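Local coordinates for protein proteasome accessory factor B/C (PafBC) (Paenarthrobacter aurescens, PDB 6SJ9) that probably acts as a transcriptional regulator of the bacterial DNA damage response, joining DNA-binding helix-turn-helix elements to WYL and WCX domains in a single chain, at residues Q490-A493 against A494-A498; Y509-L512 against Q513-V517; E537-H541 against S542-V546; P629-V632 against S633-G637. All coordinates share one frame; numbering follows the deposited sequence.

Interaction 1: Q490-A493 against A494-A498; sequences QAFA and AITQA
Phe492 and Thr496, one turn apart on helix 489-501, meet at a shared carbonyl and again where the threonine hydroxyl lies beside the phenyl ring. Thr496 OG1 approaches the ring obliquely, 3.6 Å from Phe492 CE1, and the same oxygen donates a 2.8 Å hydrogen bond to Phe492 O. Its torsion explains the reach: with OG1 anti to the carbonyl carbon and beside its own backbone N (chi1 -65°), the hydroxyl is turned back toward the preceding turn. Phe492 O is thus gripped twice, because Thr496 N also donates to it at 2.9 Å, the two donors arriving from opposite faces of the carbonyl plane. The hydroxyl stands 38° out of that plane, so it is not on a lone pair. Ile495 is oriented differently. Its CG1 branch lies alongside the Ala491 carbonyl, with CG1 3.3 Å from Ala491 O, the oxygen that also receives Ile495 N at 2.9 Å in a nearly straight bond (169° at the hydrogen). Bonds from Ala494 N to Gln490 O and from Gln497 N to Ala493 O, of the same i to i+4 spacing, carry the regular helical pattern through the segment. The helix packs on the five-stranded antiparallel sheet of the WYL domain: Phe492, Ile495 and Thr496 touch Leu527 of strand 517-530, Phe492 meets Trp534 edge-to-face, and Ala491 and Ile495 rest on Leu557 of strand 554-560.

Interaction 2: Y509-L512 against Q513-V517; sequences YFSL and QRDEV
Ser511 and Arg514 close the turn by a backbone hydrogen bond, Arg514 N to Ser511 O at 2.9 Å, and Ser511 N returns the link to the other arm by donating to Glu516 O at 2.9 Å. The serine side chain adds a polar tie of its own: OG, held between the backbone N and the carbonyl carbon (chi1 65°), donates to Asp515 OD2 at 3.0 Å, meeting that oxygen nearly end-on to its C-O bond. A weak bond from Arg514 N also reaches Ser511 OG. Residues Ser511 to Arg514 form a type I beta turn, closed by the Arg514 N to Ser511 O bond, in the connection of the hairpin between strands 503-510 and 517-530, whose last antiparallel pair before the turn is Phe510 with Val517, a non-hydrogen-bonded one. Consistent with that register, Val517 CA makes a CA-H...O contact of 3.1 Å to Tyr509 O. Cation-pi contact comes from Arg514, which bends at chi3 to bring its guanidinium over one face of the Phe510 ring; CZ is 4.2 Å from the centroid, off-centre at 35° from the ring normal, and the two planes are tilted 39° apart. NH2 comes nearest, 3.3 Å from Phe510 CE2, while NH1 bonds to the carbonyl of Asp552. Apolar contact across the turn comes from Val517 CG1, obliquely placed 3.7 Å from Phe510 CD1.

Interaction 3: E537-H541 against S542-V546; sequences EAYCH and SKAGV
A G1 beta bulge shapes the hairpin of strands 533-540 and 545-550: Ala544 and Gly545 both face Cys540 where the strands meet the connecting loop. Cys540 N donates to Gly545 O at 2.9 Å, and Gly545 N answers to Cys540 O at 3.2 Å. The thiol joins in, for Cys540 SG accepts Lys543 N at 3.4 Å with 157° at the hydrogen, tying the loop back to the strand. Tyr539 reaches across the bulge. With CG anti to the backbone N (chi1 -174°), the ring sets one face over Gly545, CE2 being 3.5 Å from its CA, and OH reaches Ala544 C at 3.2 Å. Val546 CG2 touches the ring edge, 3.9 Å from CD2. An alanine at Tyr539 would remove the ring and is likely to leave the Ala544-Gly545 backbone uncovered on this face and Val546 CG2 without its aromatic neighbour. Farther along, Val546 CG1 packs 3.5 Å from Glu537 CG, whose carboxylate makes a salt bridge to Arg526. Strand 533-540 also pairs with strand 517-530, where His541 ND1 bonds to Asp521 O while its NE2 bonds to Ser565 OG, whereas strand 545-550 forms the outer edge of the five-stranded sheet.

Interaction 4: P629-V632 against S633-G637; sequences PMFV and SQHGG
His635 turns back along its helix to meet Phe631, and the contact can be followed outward from CB. CB lies 3.8 Å from Phe631 O, a carbonyl that accepts the backbone His635 N at 3.2 Å. With CG anti to the carbonyl carbon (chi1 -72°), the ring bends toward the preceding turn, so that ND1 donates a second bond to the same Phe631 O, 3.0 Å long and 142° at the hydrogen. The two donors approach from opposite faces of the carbonyl plane. Beyond ND1, CE1 reaches Phe631 CE1 at 3.6 Å: the imidazole edge is turned to the phenyl face in an offset edge-to-face pair, centroids 4.9 Å apart and planes at 64°. A leucine in place of His635 would probably cost Phe631 O its second donor and leave the Phe631 ring without the imidazole edge that now meets its face. Just beyond, Gly636 leaves helical angles with positive phi, and a water bridges Val632 O (2.8 Å) to Gly637 N. A glycine with positive phi is a common way of ending a helix. Helix 627-634 forms the crossover between strands 616-622 and 639-643, which flank strand 586-592, a split beta-alpha-beta unit of the ferredoxin-like fold.

Interactions 1, 2 and 3 all belong to one WYL domain: helix 489-501 leads into strand 503-510, and interactions 2 and 3 are the first and third hairpin connections of the same five-stranded sheet, their centres about 18 Å apart. Interactions 1 and 2 lie at the surface and interaction 3 is partly buried. Interaction 4 is buried in the WCX domain, its centre about 43 Å from that of interaction 1. Both helical contacts double up donors on one carbonyl, by a hydroxyl in the surface helix and by an imidazole at the buried helix end. The hairpins differ too: charged groups and a cation-pi pair mark the exposed turn of 509-517, whereas a thiol and a tyrosine face serve the bulged one.

Interaction 1: Q490-A493 against A494-A498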
ATOM      1  N   GLN A 490     -12.301  28.264 -12.792  1.00 47.80           N
ATOM      2  CA  GLN A 490     -11.721  29.534 -12.391  1.00 52.44           C
ATOM      3  C   GLN A 490     -10.533  29.321 -11.461  1.00 47.40           C
ATOM      4  O   GLN A 490      -9.477  29.941 -11.621  1.00 43.46           O
ATOM      5  CB  GLN A 490     -12.789  30.395 -11.689  1.00 55.73           C
ATOM      6  CG  GLN A 490     -12.248  31.681 -11.091  1.00 58.91           C
ATOM      7  CD  GLN A 490     -13.344  32.644 -10.633  1.00 69.05           C
ATOM      8  OE1 GLN A 490     -14.412  32.740 -11.248  1.00 77.33           O
ATOM      9  NE2 GLN A 490     -13.054  33.410  -9.584  1.00 68.36           N
ATOM     10  N   ALA A 491     -10.691  28.453 -10.473  1.00 49.07           N
ATOM     11  CA  ALA A 491      -9.563  28.182  -9.583  1.00 47.72           C
ATOM     12  C   ALA A 491      -8.430  27.444 -10.322  1.00 43.22           C
ATOM     13  O   ALA A 491      -7.235  27.706 -10.081  1.00 40.43           O
ATOM     14  CB  ALA A 491     -10.066  27.400  -8.377  1.00 47.00           C
ATOM     15  N   PHE A 492      -8.790  26.546 -11.250  1.00 42.91           N
ATOM     16  CA  PHE A 492      -7.771  25.837 -12.038  1.00 41.03           C
ATOM     17  C   PHE A 492      -6.917  26.826 -12.839  1.00 39.51           C
ATOM     18  O   PHE A 492      -5.689  26.745 -12.825  1.00 41.06           O
ATOM     19  CB  PHE A 492      -8.451  24.809 -12.958  1.00 37.83           C
ATOM     20  CG  PHE A 492      -7.506  23.973 -13.755  1.00 38.15           C
ATOM     21  CD1 PHE A 492      -6.916  24.460 -14.917  1.00 40.95           C
ATOM     22  CD2 PHE A 492      -7.220  22.678 -13.355  1.00 36.96           C
ATOM     23  CE1 PHE A 492      -6.027  23.651 -15.675  1.00 41.67           C
ATOM     24  CE2 PHE A 492      -6.349  21.874 -14.090  1.00 39.57           C
ATOM     25  CZ  PHE A 492      -5.752  22.353 -15.264  1.00 39.54           C
ATOM     26  N   ALA A 493      -7.550  27.816 -13.467  1.00 39.64           N
ATOM     27  CA  ALA A 493      -6.806  28.801 -14.248  1.00 43.08           C
ATOM     28  C   ALA A 493      -5.970  29.728 -13.351  1.00 42.40           C
ATOM     29  O   ALA A 493      -4.832  30.084 -13.693  1.00 40.93           O
ATOM     30  CB  ALA A 493      -7.788  29.618 -15.101  1.00 44.70           C
ATOM     31  N   ALA A 494      -6.496  30.116 -12.193  1.00 37.67           N
ATOM     32  CA  ALA A 494      -5.696  30.995 -11.326  1.00 38.58           C
ATOM     33  C   ALA A 494      -4.467  30.266 -10.772  1.00 39.25           C
ATOM     34  O   ALA A 494      -3.354  30.820 -10.743  1.00 40.69           O
ATOM     35  CB  ALA A 494      -6.579  31.550 -10.209  1.00 40.51           C
ATOM     36  N   ILE A 495      -4.627  29.001 -10.392  1.00 38.55           N
ATOM     37  CA  ILE A 495      -3.470  28.225  -9.943  1.00 39.56           C
ATOM     38  C   ILE A 495      -2.475  28.049 -11.080  1.00 39.50           C
ATOM     39  O   ILE A 495      -1.264  28.196 -10.891  1.00 37.84           O
ATOM     40  CB  ILE A 495      -3.925  26.864  -9.386  1.00 41.34           C
ATOM     41  CG1 ILE A 495      -4.689  27.094  -8.076  1.00 48.99           C
ATOM     42  CG2 ILE A 495      -2.720  25.918  -9.197  1.00 31.71           C
ATOM     43  CD1 ILE A 495      -5.331  25.886  -7.515  1.00 50.54           C
ATOM     44  N   THR A 496      -2.973  27.737 -12.281  1.00 39.47           N
ATOM     45  CA  THR A 496      -2.078  27.533 -13.418  1.00 39.64           C
ATOM     46  C   THR A 496      -1.237  28.768 -13.672  1.00 38.82           C
ATOM     47  O   THR A 496      -0.027  28.681 -13.889  1.00 40.08           O
ATOM     48  CB  THR A 496      -2.894  27.191 -14.669  1.00 44.02           C
ATOM     49  OG1 THR A 496      -3.561  25.932 -14.491  1.00 38.25           O
ATOM     50  CG2 THR A 496      -1.970  27.128 -15.948  1.00 47.47           C
ATOM     51  N   GLN A 497      -1.887  29.926 -13.708  1.00 39.49           N
ATOM     52  CA  GLN A 497      -1.192  31.140 -14.026  1.00 45.49           C
ATOM     53  C   GLN A 497      -0.236  31.529 -12.902  1.00 41.72           C
ATOM     54  O   GLN A 497       0.897  31.967 -13.158  1.00 39.70           O
ATOM     55  CB  GLN A 497      -2.224  32.236 -14.255  1.00 51.65           C
ATOM     56  CG  GLN A 497      -1.629  33.572 -14.555  1.00 59.79           C
ATOM     57  CD  GLN A 497      -2.706  34.627 -14.950  1.00 62.70           C
ATOM     58  OE1 GLN A 497      -3.167  34.677 -16.091  1.00 65.69           O
ATOM     59  NE2 GLN A 497      -3.113  35.436 -13.982  1.00 59.99           N
ATOM     60  N   ALA A 498      -0.651  31.318 -11.649  1.00 40.07           N
ATOM     61  CA  ALA A 498       0.235  31.673 -10.526  1.00 39.49           C
ATOM     62  C   ALA A 498       1.511  30.843 -10.558  1.00 38.70           C
ATOM     63  O   ALA A 498       2.601  31.361 -10.308  1.00 40.53           O
ATOM     64  CB  ALA A 498      -0.500  31.525  -9.181  1.00 29.37           C
TER

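Interaction 2: Y509-L512 against Q513-V517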
ATOM      1  N   TYR A 509      -9.997  28.316   1.964  1.00 40.46           N
ATOM      2  CA  TYR A 509     -10.185  26.887   1.758  1.00 43.00           C
ATOM      3  C   TYR A 509     -11.338  26.454   2.650  1.00 45.90           C
ATOM      4  O   TYR A 509     -11.279  26.685   3.848  1.00 44.96           O
ATOM      5  CB  TYR A 509      -8.902  26.148   2.114  1.00 41.08           C
ATOM      6  CG  TYR A 509      -8.851  24.705   1.683  1.00 38.85           C
ATOM      7  CD1 TYR A 509      -8.907  24.368   0.342  1.00 36.03           C
ATOM      8  CD2 TYR A 509      -8.680  23.678   2.616  1.00 40.50           C
ATOM      9  CE1 TYR A 509      -8.834  23.042  -0.104  1.00 34.18           C
ATOM     10  CE2 TYR A 509      -8.635  22.319   2.179  1.00 43.09           C
ATOM     11  CZ  TYR A 509      -8.709  22.023   0.815  1.00 38.61           C
ATOM     12  OH  TYR A 509      -8.606  20.716   0.337  1.00 43.71           O
ATOM     13  N   PHE A 510     -12.379  25.839   2.063  1.00 47.78           N
ATOM     14  CA  PHE A 510     -13.502  25.310   2.841  1.00 49.22           C
ATOM     15  C   PHE A 510     -13.050  24.213   3.805  1.00 45.27           C
ATOM     16  O   PHE A 510     -12.215  23.379   3.484  1.00 43.61           O
ATOM     17  CB  PHE A 510     -14.582  24.713   1.932  1.00 44.32           C
ATOM     18  CG  PHE A 510     -15.447  25.727   1.260  1.00 45.39           C
ATOM     19  CD1 PHE A 510     -16.248  26.557   1.983  1.00 47.79           C
ATOM     20  CD2 PHE A 510     -15.481  25.791  -0.134  1.00 47.92           C
ATOM     21  CE1 PHE A 510     -17.026  27.482   1.364  1.00 51.43           C
ATOM     22  CE2 PHE A 510     -16.267  26.677  -0.764  1.00 50.89           C
ATOM     23  CZ  PHE A 510     -17.044  27.539  -0.011  1.00 54.71           C
ATOM     24  N   SER A 511     -13.625  24.210   4.990  1.00 47.18           N
ATOM     25  CA  SER A 511     -13.495  23.070   5.877  1.00 53.40           C
ATOM     26  C   SER A 511     -14.260  21.868   5.302  1.00 56.50           C
ATOM     27  O   SER A 511     -14.999  21.974   4.319  1.00 53.63           O
ATOM     28  CB  SER A 511     -14.047  23.414   7.243  1.00 51.59           C
ATOM     29  OG  SER A 511     -15.438  23.623   7.037  1.00 55.63           O
ATOM     30  N   LEU A 512     -14.097  20.710   5.943  1.00 60.56           N
ATOM     31  CA  LEU A 512     -14.742  19.505   5.423  1.00 62.04           C
ATOM     32  C   LEU A 512     -16.251  19.696   5.255  1.00 58.67           C
ATOM     33  O   LEU A 512     -16.798  19.425   4.184  1.00 54.92           O
ATOM     34  CB  LEU A 512     -14.447  18.313   6.338  1.00 63.64           C
ATOM     35  CG  LEU A 512     -14.956  16.945   5.863  1.00 64.52           C
ATOM     36  CD1 LEU A 512     -14.637  16.698   4.375  1.00 61.21           C
ATOM     37  CD2 LEU A 512     -14.316  15.855   6.715  1.00 66.57           C
ATOM     38  N   GLN A 513     -16.917  20.267   6.266  1.00 61.12           N
ATOM     39  CA  GLN A 513     -18.355  20.531   6.213  1.00 65.74           C
ATOM     40  C   GLN A 513     -18.758  21.705   5.322  1.00 63.57           C
ATOM     41  O   GLN A 513     -19.974  21.906   5.116  1.00 60.19           O
ATOM     42  CB  GLN A 513     -18.885  20.778   7.633  1.00 73.16           C
ATOM     43  CG  GLN A 513     -18.788  19.540   8.496  1.00 81.16           C
ATOM     44  CD  GLN A 513     -19.568  18.357   7.925  1.00 87.24           C
ATOM     45  OE1 GLN A 513     -20.677  18.517   7.403  1.00 90.98           O
ATOM     46  NE2 GLN A 513     -18.962  17.168   7.977  1.00 87.61           N
ATOM     47  N   ARG A 514     -17.801  22.534   4.891  1.00 58.62           N
ATOM     48  CA  ARG A 514     -17.982  23.726   4.058  1.00 59.86           C
ATOM     49  C   ARG A 514     -18.742  24.857   4.749  1.00 61.07           C
ATOM     50  O   ARG A 514     -19.186  25.809   4.091  1.00 65.12           O
ATOM     51  CB  ARG A 514     -18.680  23.361   2.747  1.00 63.07           C
ATOM     52  CG  ARG A 514     -17.955  22.223   2.042  1.00 66.79           C
ATOM     53  CD  ARG A 514     -18.691  21.817   0.789  1.00 67.31           C
ATOM     54  NE  ARG A 514     -18.617  22.881  -0.204  1.00 69.42           N
ATOM     55  CZ  ARG A 514     -17.640  22.998  -1.101  1.00 67.15           C
ATOM     56  NH1 ARG A 514     -16.651  22.110  -1.130  1.00 65.09           N
ATOM     57  NH2 ARG A 514     -17.672  23.999  -1.974  1.00 65.65           N
ATOM     58  N   ASP A 515     -18.918  24.778   6.054  1.00 59.88           N
ATOM     59  CA  ASP A 515     -19.545  25.822   6.842  1.00 64.70           C
ATOM     60  C   ASP A 515     -18.564  26.927   7.211  1.00 63.60           C
ATOM     61  O   ASP A 515     -18.995  27.983   7.693  1.00 64.51           O
ATOM     62  CB  ASP A 515     -20.156  25.208   8.098  1.00 72.95           C
ATOM     63  CG  ASP A 515     -19.149  24.387   8.890  1.00 78.74           C
ATOM     64  OD1 ASP A 515     -19.518  23.881   9.966  1.00 82.32           O
ATOM     65  OD2 ASP A 515     -17.979  24.270   8.455  1.00 79.25           O
ATOM     66  N   GLU A 516     -17.258  26.684   7.043  1.00 60.26           N
ATOM     67  CA  GLU A 516     -16.205  27.629   7.396  1.00 56.79           C
ATOM     68  C   GLU A 516     -15.117  27.627   6.334  1.00 55.46           C
ATOM     69  O   GLU A 516     -15.030  26.721   5.491  1.00 58.10           O
ATOM     70  CB  GLU A 516     -15.527  27.184   8.693  1.00 62.55           C
ATOM     71  CG  GLU A 516     -16.451  26.782   9.836  1.00 75.70           C
ATOM     72  CD  GLU A 516     -15.663  26.293  11.053  1.00 84.15           C
ATOM     73  OE1 GLU A 516     -16.031  26.637  12.204  1.00 88.73           O
ATOM     74  OE2 GLU A 516     -14.634  25.600  10.846  1.00 83.58           O
ATOM     75  N   VAL A 517     -14.210  28.587   6.446  1.00 49.16           N
ATOM     76  CA  VAL A 517     -13.035  28.622   5.588  1.00 50.73           C
ATOM     77  C   VAL A 517     -11.849  28.962   6.460  1.00 51.87           C
ATOM     78  O   VAL A 517     -11.992  29.623   7.495  1.00 55.18           O
ATOM     79  CB  VAL A 517     -13.133  29.659   4.443  1.00 51.43           C
ATOM     80  CG1 VAL A 517     -14.290  29.328   3.466  1.00 52.65           C
ATOM     81  CG2 VAL A 517     -13.318  31.062   5.057  1.00 49.53           C
TER

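Interaction 3: E537-H541 against S542-V546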
ATOM      1  N   GLU A 537      -0.657  20.994  -4.998  1.00 33.11           N
ATOM      2  CA  GLU A 537       0.381  21.040  -3.990  1.00 36.60           C
ATOM      3  C   GLU A 537       0.867  22.488  -3.836  1.00 36.38           C
ATOM      4  O   GLU A 537       1.055  23.209  -4.830  1.00 35.68           O
ATOM      5  CB  GLU A 537       1.549  20.157  -4.423  1.00 34.41           C
ATOM      6  CG  GLU A 537       2.640  20.118  -3.420  1.00 36.06           C
ATOM      7  CD  GLU A 537       3.940  19.544  -4.041  1.00 44.54           C
ATOM      8  OE1 GLU A 537       4.507  18.603  -3.446  1.00 46.27           O
ATOM      9  OE2 GLU A 537       4.378  20.010  -5.139  1.00 44.13           O
ATOM     10  N   ALA A 538       1.005  22.932  -2.592  1.00 35.15           N
ATOM     11  CA  ALA A 538       1.365  24.316  -2.335  1.00 34.45           C
ATOM     12  C   ALA A 538       2.108  24.408  -1.008  1.00 36.22           C
ATOM     13  O   ALA A 538       1.814  23.681  -0.058  1.00 39.45           O
ATOM     14  CB  ALA A 538       0.120  25.199  -2.288  1.00 33.51           C
ATOM     15  N   TYR A 539       3.061  25.323  -0.939  1.00 31.84           N
ATOM     16  CA  TYR A 539       3.680  25.631   0.344  1.00 34.24           C
ATOM     17  C   TYR A 539       2.724  26.553   1.095  1.00 36.87           C
ATOM     18  O   TYR A 539       2.417  27.643   0.616  1.00 36.21           O
ATOM     19  CB  TYR A 539       5.080  26.270   0.170  1.00 32.50           C
ATOM     20  CG  TYR A 539       5.741  26.434   1.549  1.00 39.20           C
ATOM     21  CD1 TYR A 539       5.539  27.571   2.303  1.00 39.00           C
ATOM     22  CD2 TYR A 539       6.515  25.413   2.105  1.00 45.25           C
ATOM     23  CE1 TYR A 539       6.108  27.720   3.587  1.00 45.49           C
ATOM     24  CE2 TYR A 539       7.098  25.550   3.381  1.00 45.74           C
ATOM     25  CZ  TYR A 539       6.884  26.713   4.113  1.00 49.72           C
ATOM     26  OH  TYR A 539       7.433  26.864   5.362  1.00 53.55           O
ATOM     27  N   CYS A 540       2.212  26.099   2.235  1.00 34.98           N
ATOM     28  CA  CYS A 540       1.242  26.856   3.001  1.00 37.51           C
ATOM     29  C   CYS A 540       1.963  27.678   4.064  1.00 43.29           C
ATOM     30  O   CYS A 540       2.692  27.119   4.887  1.00 43.36           O
ATOM     31  CB  CYS A 540       0.209  25.945   3.646  1.00 36.52           C
ATOM     32  SG  CYS A 540      -0.907  26.871   4.790  1.00 41.48           S
ATOM     33  N   HIS A 541       1.857  29.010   3.989  1.00 42.79           N
ATOM     34  CA  HIS A 541       2.522  29.820   5.002  1.00 46.18           C
ATOM     35  C   HIS A 541       1.835  29.759   6.354  1.00 46.64           C
ATOM     36  O   HIS A 541       2.456  30.132   7.334  1.00 47.96           O
ATOM     37  CB  HIS A 541       2.700  31.277   4.538  1.00 46.36           C
ATOM     38  CG  HIS A 541       3.709  31.361   3.457  1.00 46.84           C
ATOM     39  ND1 HIS A 541       3.370  31.262   2.122  1.00 47.51           N
ATOM     40  CD2 HIS A 541       5.059  31.289   3.512  1.00 46.95           C
ATOM     41  CE1 HIS A 541       4.474  31.250   1.395  1.00 46.98           C
ATOM     42  NE2 HIS A 541       5.513  31.252   2.217  1.00 48.13           N
ATOM     43  N   SER A 542       0.576  29.322   6.442  1.00 46.38           N
ATOM     44  CA  SER A 542       0.002  29.099   7.771  1.00 48.55           C
ATOM     45  C   SER A 542       0.495  27.827   8.450  1.00 49.15           C
ATOM     46  O   SER A 542       0.641  27.828   9.663  1.00 53.19           O
ATOM     47  CB  SER A 542      -1.518  29.094   7.707  1.00 48.06           C
ATOM     48  OG  SER A 542      -1.921  30.394   7.335  1.00 53.89           O
ATOM     49  N   LYS A 543       0.700  26.725   7.738  1.00 47.16           N
ATOM     50  CA  LYS A 543       1.253  25.532   8.376  1.00 45.90           C
ATOM     51  C   LYS A 543       2.772  25.522   8.329  1.00 46.48           C
ATOM     52  O   LYS A 543       3.396  24.635   8.910  1.00 49.11           O
ATOM     53  CB  LYS A 543       0.717  24.255   7.697  1.00 47.20           C
ATOM     54  CG  LYS A 543      -0.773  24.142   7.645  1.00 46.87           C
ATOM     55  CD  LYS A 543      -1.391  24.234   9.077  1.00 53.90           C
ATOM     56  CE  LYS A 543      -2.689  23.448   9.157  1.00 53.87           C
ATOM     57  NZ  LYS A 543      -3.654  24.192  10.026  1.00 56.11           N
ATOM     58  N   ALA A 544       3.370  26.462   7.605  1.00 44.37           N
ATOM     59  CA  ALA A 544       4.797  26.473   7.346  1.00 46.71           C
ATOM     60  C   ALA A 544       5.256  25.115   6.827  1.00 45.80           C
ATOM     61  O   ALA A 544       6.187  24.502   7.345  1.00 42.70           O
ATOM     62  CB  ALA A 544       5.583  26.915   8.611  1.00 48.32           C
ATOM     63  N   GLY A 545       4.539  24.615   5.806  1.00 45.73           N
ATOM     64  CA  GLY A 545       4.923  23.381   5.147  1.00 39.77           C
ATOM     65  C   GLY A 545       4.087  23.142   3.902  1.00 41.05           C
ATOM     66  O   GLY A 545       3.033  23.765   3.683  1.00 37.72           O
ATOM     67  N   VAL A 546       4.516  22.143   3.143  1.00 37.24           N
ATOM     68  CA  VAL A 546       3.844  21.809   1.896  1.00 37.52           C
ATOM     69  C   VAL A 546       2.582  21.053   2.267  1.00 37.39           C
ATOM     70  O   VAL A 546       2.607  20.185   3.140  1.00 38.31           O
ATOM     71  CB  VAL A 546       4.768  20.984   0.979  1.00 39.38           C
ATOM     72  CG1 VAL A 546       4.006  20.542  -0.244  1.00 38.44           C
ATOM     73  CG2 VAL A 546       6.014  21.835   0.520  1.00 40.86           C
TER

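Interaction 4: P629-V632 against S633-G637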
ATOM      1  N   PRO A 629     -12.088   3.390  15.159  1.00 58.99           N
ATOM      2  CA  PRO A 629     -12.547   2.158  15.846  1.00 58.24           C
ATOM      3  C   PRO A 629     -12.143   0.859  15.138  1.00 56.23           C
ATOM      4  O   PRO A 629     -11.777  -0.127  15.797  1.00 57.54           O
ATOM      5  CB  PRO A 629     -14.074   2.342  15.890  1.00 57.38           C
ATOM      6  CG  PRO A 629     -14.262   3.837  15.853  1.00 58.78           C
ATOM      7  CD  PRO A 629     -13.202   4.321  14.902  1.00 57.76           C
HETATM    8  N   MSE A 630     -12.248   0.814  13.821  1.00 55.24           N
HETATM    9  CA  MSE A 630     -11.703  -0.294  13.019  1.00 60.01           C
HETATM   10  C   MSE A 630     -10.215  -0.539  13.272  1.00 51.32           C
HETATM   11  O   MSE A 630      -9.820  -1.661  13.531  1.00 50.21           O
HETATM   12  CB  MSE A 630     -11.896  -0.026  11.539  1.00 70.20           C
HETATM   13  CG  MSE A 630     -13.332   0.218  11.136  1.00 84.55           C
HETATM   14 SE   MSE A 630     -13.451   0.311   9.177  1.00 96.18          SE
HETATM   15  CE  MSE A 630     -12.037   1.655   8.868  1.00 93.03           C
ATOM     16  N   PHE A 631      -9.413   0.527  13.217  1.00 45.00           N
ATOM     17  CA  PHE A 631      -8.001   0.434  13.583  1.00 44.19           C
ATOM     18  C   PHE A 631      -7.820  -0.235  14.948  1.00 51.10           C
ATOM     19  O   PHE A 631      -7.100  -1.235  15.072  1.00 48.42           O
ATOM     20  CB  PHE A 631      -7.404   1.840  13.575  1.00 46.44           C
ATOM     21  CG  PHE A 631      -5.944   1.907  13.978  1.00 50.35           C
ATOM     22  CD1 PHE A 631      -4.950   1.482  13.110  1.00 46.96           C
ATOM     23  CD2 PHE A 631      -5.568   2.397  15.231  1.00 52.80           C
ATOM     24  CE1 PHE A 631      -3.606   1.548  13.471  1.00 50.48           C
ATOM     25  CE2 PHE A 631      -4.233   2.445  15.597  1.00 53.06           C
ATOM     26  CZ  PHE A 631      -3.250   2.027  14.709  1.00 52.48           C
ATOM     27  N   VAL A 632      -8.558   0.233  15.978  1.00 53.56           N
ATOM     28  CA  VAL A 632      -8.314  -0.287  17.324  1.00 47.94           C
ATOM     29  C   VAL A 632      -8.793  -1.735  17.424  1.00 52.06           C
ATOM     30  O   VAL A 632      -8.139  -2.588  18.049  1.00 52.05           O
ATOM     31  CB  VAL A 632      -8.988   0.599  18.399  1.00 46.63           C
ATOM     32  CG1 VAL A 632      -8.870  -0.037  19.775  1.00 45.69           C
ATOM     33  CG2 VAL A 632      -8.431   2.021  18.407  1.00 45.86           C
ATOM     34  N   SER A 633      -9.968  -2.037  16.866  1.00 52.96           N
ATOM     35  CA  SER A 633     -10.431  -3.415  16.995  1.00 53.28           C
ATOM     36  C   SER A 633      -9.598  -4.346  16.127  1.00 49.95           C
ATOM     37  O   SER A 633      -9.280  -5.457  16.547  1.00 53.89           O
ATOM     38  CB  SER A 633     -11.927  -3.543  16.658  1.00 56.34           C
ATOM     39  OG  SER A 633     -12.208  -3.269  15.288  1.00 57.69           O
ATOM     40  N   GLN A 634      -9.157  -3.887  14.951  1.00 48.42           N
ATOM     41  CA  GLN A 634      -8.286  -4.729  14.133  1.00 48.76           C
ATOM     42  C   GLN A 634      -7.103  -5.230  14.940  1.00 50.56           C
ATOM     43  O   GLN A 634      -6.824  -6.433  14.990  1.00 53.13           O
ATOM     44  CB  GLN A 634      -7.767  -3.960  12.915  1.00 46.38           C
ATOM     45  CG  GLN A 634      -6.768  -4.787  12.174  1.00 44.11           C
ATOM     46  CD  GLN A 634      -6.273  -4.137  10.917  1.00 42.85           C
ATOM     47  OE1 GLN A 634      -6.889  -3.223  10.396  1.00 45.89           O
ATOM     48  NE2 GLN A 634      -5.132  -4.604  10.431  1.00 42.85           N
ATOM     49  N   HIS A 635      -6.449  -4.335  15.648  1.00 49.98           N
ATOM     50  CA  HIS A 635      -5.185  -4.682  16.281  1.00 51.66           C
ATOM     51  C   HIS A 635      -5.347  -5.314  17.655  1.00 54.87           C
ATOM     52  O   HIS A 635      -4.342  -5.596  18.312  1.00 56.52           O
ATOM     53  CB  HIS A 635      -4.304  -3.436  16.321  1.00 50.08           C
ATOM     54  CG  HIS A 635      -3.796  -3.097  14.969  1.00 46.29           C
ATOM     55  ND1 HIS A 635      -4.294  -2.045  14.231  1.00 47.25           N
ATOM     56  CD2 HIS A 635      -2.925  -3.751  14.163  1.00 45.83           C
ATOM     57  CE1 HIS A 635      -3.709  -2.036  13.043  1.00 48.13           C
ATOM     58  NE2 HIS A 635      -2.874  -3.060  12.976  1.00 45.52           N
ATOM     59  N   GLY A 636      -6.578  -5.545  18.093  1.00 57.13           N
ATOM     60  CA  GLY A 636      -6.857  -6.555  19.107  1.00 57.52           C
ATOM     61  C   GLY A 636      -6.022  -6.514  20.372  1.00 57.00           C
ATOM     62  O   GLY A 636      -5.498  -7.546  20.792  1.00 56.66           O
ATOM     63  N   GLY A 637      -5.931  -5.352  21.014  1.00 57.87           N
ATOM     64  CA  GLY A 637      -5.205  -5.222  22.261  1.00 62.12           C
ATOM     65  C   GLY A 637      -3.836  -4.569  22.167  1.00 61.52           C
ATOM     66  O   GLY A 637      -3.285  -4.188  23.194  1.00 63.73           O
TER
HETATM   67  O   HOH W   1      -6.456  -2.932  20.236  1.00 53.22           O